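Local coordinates for protein Ac-ASP-7 (Ancylostoma caninum, PDB 3S6S) that is of unknown function but is a secreted hookworm protein of the SCP/TAPS (pathogenesis-related) family and may take part in interactions between parasite and host, at residues A[107-118]-A[139-150]. Numbering follows the deposited sequence.
Sequences RQVVYPKATRFG and VYDKKPKDGESF
R107, F150 and Y111 bury more surface than any other residues of the contact, where the loop after strand 133-140 folds back over the end of helix 103-110. The R107 guanidinium runs near-parallel to the F150 ring (16°) but slid aside, so that only the CZ end of the ring lies over it. Its NH2 donates to K145 O at 2.8 Å; that oxygen sits in the guanidinium plane but is approached from above its own carbonyl plane. E148 N, closing the type II turn 145-148, reaches K145 O from the opposite face, so two donors grip one acceptor.

The Y111 ring packs obliquely on F150 (planes at 34°), while P144 CB rests over the centre of one Y111 face, 3.6 Å from the ring centroid and almost on its normal. With CG anti to the backbone N, the ring extends between K142 and E148. Both carboxylate oxygens are held, OE1 by K145 N and OE2, on its syn side, by the Y111 hydroxyl.

Q108 works in two ways. CG lies over the Y140 ring, 3.5 Å from its centroid, and NE2 gives a nearly straight bond to K142 O (2.8 Å, 169°). Y140 OH itself bonds T78 and H26.

Beyond a type I turn at 111-114, D141 receives T115 N on OD2 (3.0 Å) and T115 OG1 on OD1. Helix 103-110 thereby leads into hairpin 116-123/133-140, in the central sheet of the SCP/TAPS alpha-beta-alpha sandwich, where G118 and V139 exchange two backbone bonds. K142 NZ, Y111 OH (2.9 Å from NZ) and E148 OE2 form a hydrogen-bonded chain, donor to acceptor, which would probably favour a charged E148 and polarise the hydroxyl between them.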
loop_
_atom_site.group_PDB
_atom_site.type_symbol
_atom_site.label_atom_id
_atom_site.label_comp_id
_atom_site.label_asym_id
_atom_site.label_seq_id
_atom_site.Cartn_x
_atom_site.Cartn_y
_atom_site.Cartn_z
ATOM N N ARG A 107 6.802 3.646 6.742
ATOM C CA ARG A 107 5.994 4.825 7.040
ATOM C C ARG A 107 4.910 5.063 5.997
ATOM O O ARG A 107 3.769 5.372 6.344
ATOM C CB ARG A 107 6.850 6.080 7.123
ATOM C CG ARG A 107 7.381 6.385 8.484
ATOM C CD ARG A 107 7.873 7.824 8.490
ATOM N NE ARG A 107 6.921 8.686 9.165
ATOM C CZ ARG A 107 6.496 9.844 8.693
ATOM N NH1 ARG A 107 6.960 10.293 7.525
ATOM N NH2 ARG A 107 5.619 10.553 9.404
ATOM N N GLN A 108 5.267 4.944 4.720
ATOM C CA GLN A 108 4.277 5.110 3.662
ATOM C C GLN A 108 3.259 3.960 3.650
ATOM O O GLN A 108 2.050 4.183 3.596
ATOM C CB GLN A 108 4.959 5.234 2.302
ATOM C CG GLN A 108 3.981 5.294 1.148
ATOM C CD GLN A 108 3.171 6.585 1.125
ATOM O OE1 GLN A 108 3.690 7.658 0.766
ATOM N NE2 GLN A 108 1.889 6.493 1.509
ATOM N N VAL A 109 3.769 2.733 3.714
ATOM C CA VAL A 109 2.958 1.521 3.669
ATOM C C VAL A 109 1.828 1.558 4.689
ATOM O O VAL A 109 0.719 1.069 4.464
ATOM C CB VAL A 109 3.844 0.299 3.987
ATOM C CG1 VAL A 109 2.996 -0.964 4.201
ATOM C CG2 VAL A 109 4.876 0.110 2.876
ATOM N N VAL A 110 2.115 2.211 5.795
ATOM C CA VAL A 110 1.371 2.029 7.025
ATOM C C VAL A 110 0.558 3.283 7.431
ATOM O O VAL A 110 -0.220 3.245 8.382
ATOM C CB VAL A 110 2.399 1.553 8.095
ATOM C CG1 VAL A 110 2.386 2.388 9.361
ATOM C CG2 VAL A 110 2.269 0.055 8.326
ATOM N N TYR A 111 0.734 4.367 6.668
ATOM C CA TYR A 111 0.079 5.659 6.869
ATOM C C TYR A 111 -1.439 5.532 6.794
ATOM O O TYR A 111 -1.982 5.270 5.725
ATOM C CB TYR A 111 0.557 6.632 5.780
ATOM C CG TYR A 111 0.031 8.045 5.875
ATOM C CD1 TYR A 111 -0.197 8.794 4.731
ATOM C CD2 TYR A 111 -0.207 8.647 7.108
ATOM C CE1 TYR A 111 -0.668 10.100 4.810
ATOM C CE2 TYR A 111 -0.682 9.938 7.197
ATOM C CZ TYR A 111 -0.912 10.658 6.048
ATOM O OH TYR A 111 -1.372 11.952 6.133
ATOM N N PRO A 112 -2.134 5.736 7.929
ATOM C CA PRO A 112 -3.582 5.471 8.025
ATOM C C PRO A 112 -4.457 6.303 7.088
ATOM O O PRO A 112 -5.604 5.931 6.876
ATOM C CB PRO A 112 -3.903 5.800 9.486
ATOM C CG PRO A 112 -2.596 5.641 10.206
ATOM C CD PRO A 112 -1.554 6.111 9.230
ATOM N N LYS A 113 -3.926 7.378 6.508
ATOM C CA LYS A 113 -4.744 8.266 5.677
ATOM C C LYS A 113 -4.524 8.098 4.175
ATOM O O LYS A 113 -5.166 8.773 3.366
ATOM C CB LYS A 113 -4.565 9.724 6.099
ATOM C CG LYS A 113 -5.010 9.964 7.529
ATOM C CD LYS A 113 -4.823 11.408 8.000
ATOM C CE LYS A 113 -5.370 11.555 9.431
ATOM N NZ LYS A 113 -5.116 12.903 9.989
ATOM N N ALA A 114 -3.611 7.209 3.797
ATOM C CA ALA A 114 -3.565 6.751 2.414
ATOM C C ALA A 114 -4.790 5.860 2.193
ATOM O O ALA A 114 -5.202 5.153 3.101
ATOM C CB ALA A 114 -2.259 5.989 2.131
ATOM N N THR A 115 -5.377 5.899 1.003
ATOM C CA THR A 115 -6.599 5.140 0.737
ATOM C C THR A 115 -6.545 4.309 -0.535
ATOM O O THR A 115 -7.437 3.481 -0.776
ATOM C CB THR A 115 -7.834 6.052 0.610
ATOM O OG1 THR A 115 -7.811 6.725 -0.651
ATOM C CG2 THR A 115 -7.904 7.049 1.750
ATOM N N ARG A 116 -5.528 4.549 -1.366
ATOM C CA ARG A 116 -5.328 3.734 -2.550
ATOM C C ARG A 116 -3.887 3.754 -3.030
ATOM O O ARG A 116 -3.130 4.685 -2.722
ATOM C CB ARG A 116 -6.311 4.090 -3.679
ATOM C CG ARG A 116 -6.384 5.540 -4.049
ATOM C CD ARG A 116 -7.206 5.718 -5.324
ATOM N NE ARG A 116 -8.620 5.958 -5.060
ATOM C CZ ARG A 116 -9.609 5.567 -5.868
ATOM N NH1 ARG A 116 -9.338 4.902 -6.989
ATOM N NH2 ARG A 116 -10.873 5.824 -5.548
ATOM N N PHE A 117 -3.519 2.699 -3.758
ATOM C CA PHE A 117 -2.179 2.532 -4.279
ATOM C C PHE A 117 -2.201 1.559 -5.449
ATOM O O PHE A 117 -3.176 0.850 -5.653
ATOM C CB PHE A 117 -1.227 2.011 -3.192
ATOM C CG PHE A 117 -1.328 0.515 -2.932
ATOM C CD1 PHE A 117 -2.558 -0.109 -2.762
ATOM C CD2 PHE A 117 -0.182 -0.264 -2.846
ATOM C CE1 PHE A 117 -2.635 -1.481 -2.496
ATOM C CE2 PHE A 117 -0.254 -1.633 -2.594
ATOM C CZ PHE A 117 -1.483 -2.241 -2.420
ATOM N N GLY A 118 -1.103 1.526 -6.191
ATOM C CA GLY A 118 -0.866 0.540 -7.215
ATOM C C GLY A 118 0.636 0.343 -7.378
ATOM O O GLY A 118 1.424 1.236 -7.045
ATOM N N VAL A 139 3.001 3.325 -5.717
ATOM C CA VAL A 139 2.549 4.691 -5.739
ATOM C C VAL A 139 1.268 4.757 -4.911
ATOM O O VAL A 139 0.368 3.906 -5.036
ATOM C CB VAL A 139 2.295 5.159 -7.200
ATOM C CG1 VAL A 139 1.303 6.298 -7.230
ATOM C CG2 VAL A 139 3.629 5.531 -7.886
ATOM N N TYR A 140 1.216 5.763 -4.047
ATOM C CA TYR A 140 0.135 5.922 -3.095
ATOM C C TYR A 140 -0.533 7.263 -3.308
ATOM O O TYR A 140 0.108 8.217 -3.729
ATOM C CB TYR A 140 0.680 5.830 -1.679
ATOM C CG TYR A 140 1.506 4.589 -1.452
ATOM C CD1 TYR A 140 2.773 4.475 -2.002
ATOM C CD2 TYR A 140 1.023 3.531 -0.684
ATOM C CE1 TYR A 140 3.535 3.356 -1.801
ATOM C CE2 TYR A 140 1.790 2.401 -0.478
ATOM C CZ TYR A 140 3.044 2.328 -1.041
ATOM O OH TYR A 140 3.818 1.222 -0.859
ATOM N N ASP A 141 -1.831 7.334 -3.039
ATOM C CA ASP A 141 -2.540 8.577 -3.263
ATOM C C ASP A 141 -2.158 9.600 -2.204
ATOM O O ASP A 141 -2.215 10.800 -2.449
ATOM C CB ASP A 141 -4.059 8.363 -3.339
ATOM C CG ASP A 141 -4.683 7.973 -2.000
ATOM O OD1 ASP A 141 -5.905 8.181 -1.860
ATOM O OD2 ASP A 141 -3.983 7.463 -1.098
ATOM N N LYS A 142 -1.744 9.129 -1.033
ATOM C CA LYS A 142 -1.373 10.060 0.021
ATOM C C LYS A 142 -0.054 9.733 0.729
ATOM O O LYS A 142 0.160 8.635 1.233
ATOM C CB LYS A 142 -2.512 10.254 1.024
ATOM C CG LYS A 142 -2.344 11.524 1.846
ATOM C CD LYS A 142 -3.567 11.816 2.706
ATOM C CE LYS A 142 -3.552 13.256 3.255
ATOM N NZ LYS A 142 -2.269 13.600 3.938
ATOM N N LYS A 143 0.823 10.729 0.747
ATOM C CA LYS A 143 2.148 10.642 1.319
ATOM C C LYS A 143 2.148 11.300 2.681
ATOM O O LYS A 143 1.692 12.421 2.810
ATOM C CB LYS A 143 3.105 11.398 0.409
ATOM C CG LYS A 143 4.479 11.580 0.971
ATOM C CD LYS A 143 5.328 12.243 -0.063
ATOM C CE LYS A 143 6.802 12.210 0.306
ATOM N NZ LYS A 143 7.582 13.049 -0.662
ATOM N N PRO A 144 2.658 10.611 3.716
ATOM C CA PRO A 144 2.671 11.272 5.024
ATOM C C PRO A 144 3.747 12.356 5.036
ATOM O O PRO A 144 4.592 12.366 4.143
ATOM C CB PRO A 144 3.068 10.144 5.962
ATOM C CG PRO A 144 3.950 9.269 5.117
ATOM C CD PRO A 144 3.345 9.309 3.742
ATOM N N LYS A 145 3.717 13.264 6.008
ATOM C CA LYS A 145 4.847 14.176 6.180
ATOM C C LYS A 145 5.664 13.812 7.401
ATOM O O LYS A 145 5.202 13.106 8.290
ATOM C CB LYS A 145 4.460 15.667 6.197
ATOM C CG LYS A 145 2.982 15.996 6.230
ATOM C CD LYS A 145 2.744 17.391 5.644
ATOM C CE LYS A 145 3.830 18.371 6.116
ATOM N NZ LYS A 145 3.861 19.642 5.335
ATOM N N ASP A 146 6.900 14.283 7.428
ATOM C CA ASP A 146 7.794 13.934 8.512
ATOM C C ASP A 146 7.249 14.463 9.823
ATOM O O ASP A 146 6.742 15.586 9.894
ATOM C CB ASP A 146 9.201 14.429 8.213
ATOM C CG ASP A 146 9.821 13.688 7.039
ATOM O OD1 ASP A 146 9.553 14.084 5.881
ATOM O OD2 ASP A 146 10.534 12.683 7.274
ATOM N N GLY A 147 7.315 13.621 10.845
ATOM C CA GLY A 147 6.774 13.954 12.139
ATOM C C GLY A 147 5.262 13.852 12.257
ATOM O O GLY A 147 4.746 13.862 13.363
ATOM N N GLU A 148 4.550 13.767 11.136
ATOM C CA GLU A 148 3.097 13.607 11.183
ATOM C C GLU A 148 2.717 12.427 12.076
ATOM O O GLU A 148 3.276 11.340 11.951
ATOM C CB GLU A 148 2.498 13.433 9.783
ATOM C CG GLU A 148 0.989 13.240 9.799
ATOM C CD GLU A 148 0.355 13.248 8.423
ATOM O OE1 GLU A 148 1.069 13.465 7.422
ATOM O OE2 GLU A 148 -0.875 13.047 8.336
ATOM N N SER A 149 1.779 12.651 12.990
ATOM C CA SER A 149 1.314 11.579 13.873
ATOM C C SER A 149 0.351 10.638 13.133
ATOM O O SER A 149 -0.479 11.084 12.340
ATOM C CB SER A 149 0.631 12.153 15.122
ATOM O OG SER A 149 0.261 11.100 16.012
ATOM N N PHE A 150 0.478 9.339 13.395
ATOM C CA PHE A 150 -0.344 8.332 12.728
ATOM C C PHE A 150 -1.429 7.770 13.647
ATOM O O PHE A 150 -2.342 7.095 13.181
ATOM C CB PHE A 150 0.513 7.165 12.207
ATOM C CG PHE A 150 1.336 7.494 10.995
ATOM C CD1 PHE A 150 1.369 8.783 10.477
ATOM C CD2 PHE A 150 2.078 6.503 10.362
ATOM C CE1 PHE A 150 2.127 9.075 9.355
ATOM C CE2 PHE A 150 2.844 6.793 9.232
ATOM C CZ PHE A 150 2.863 8.079 8.726
#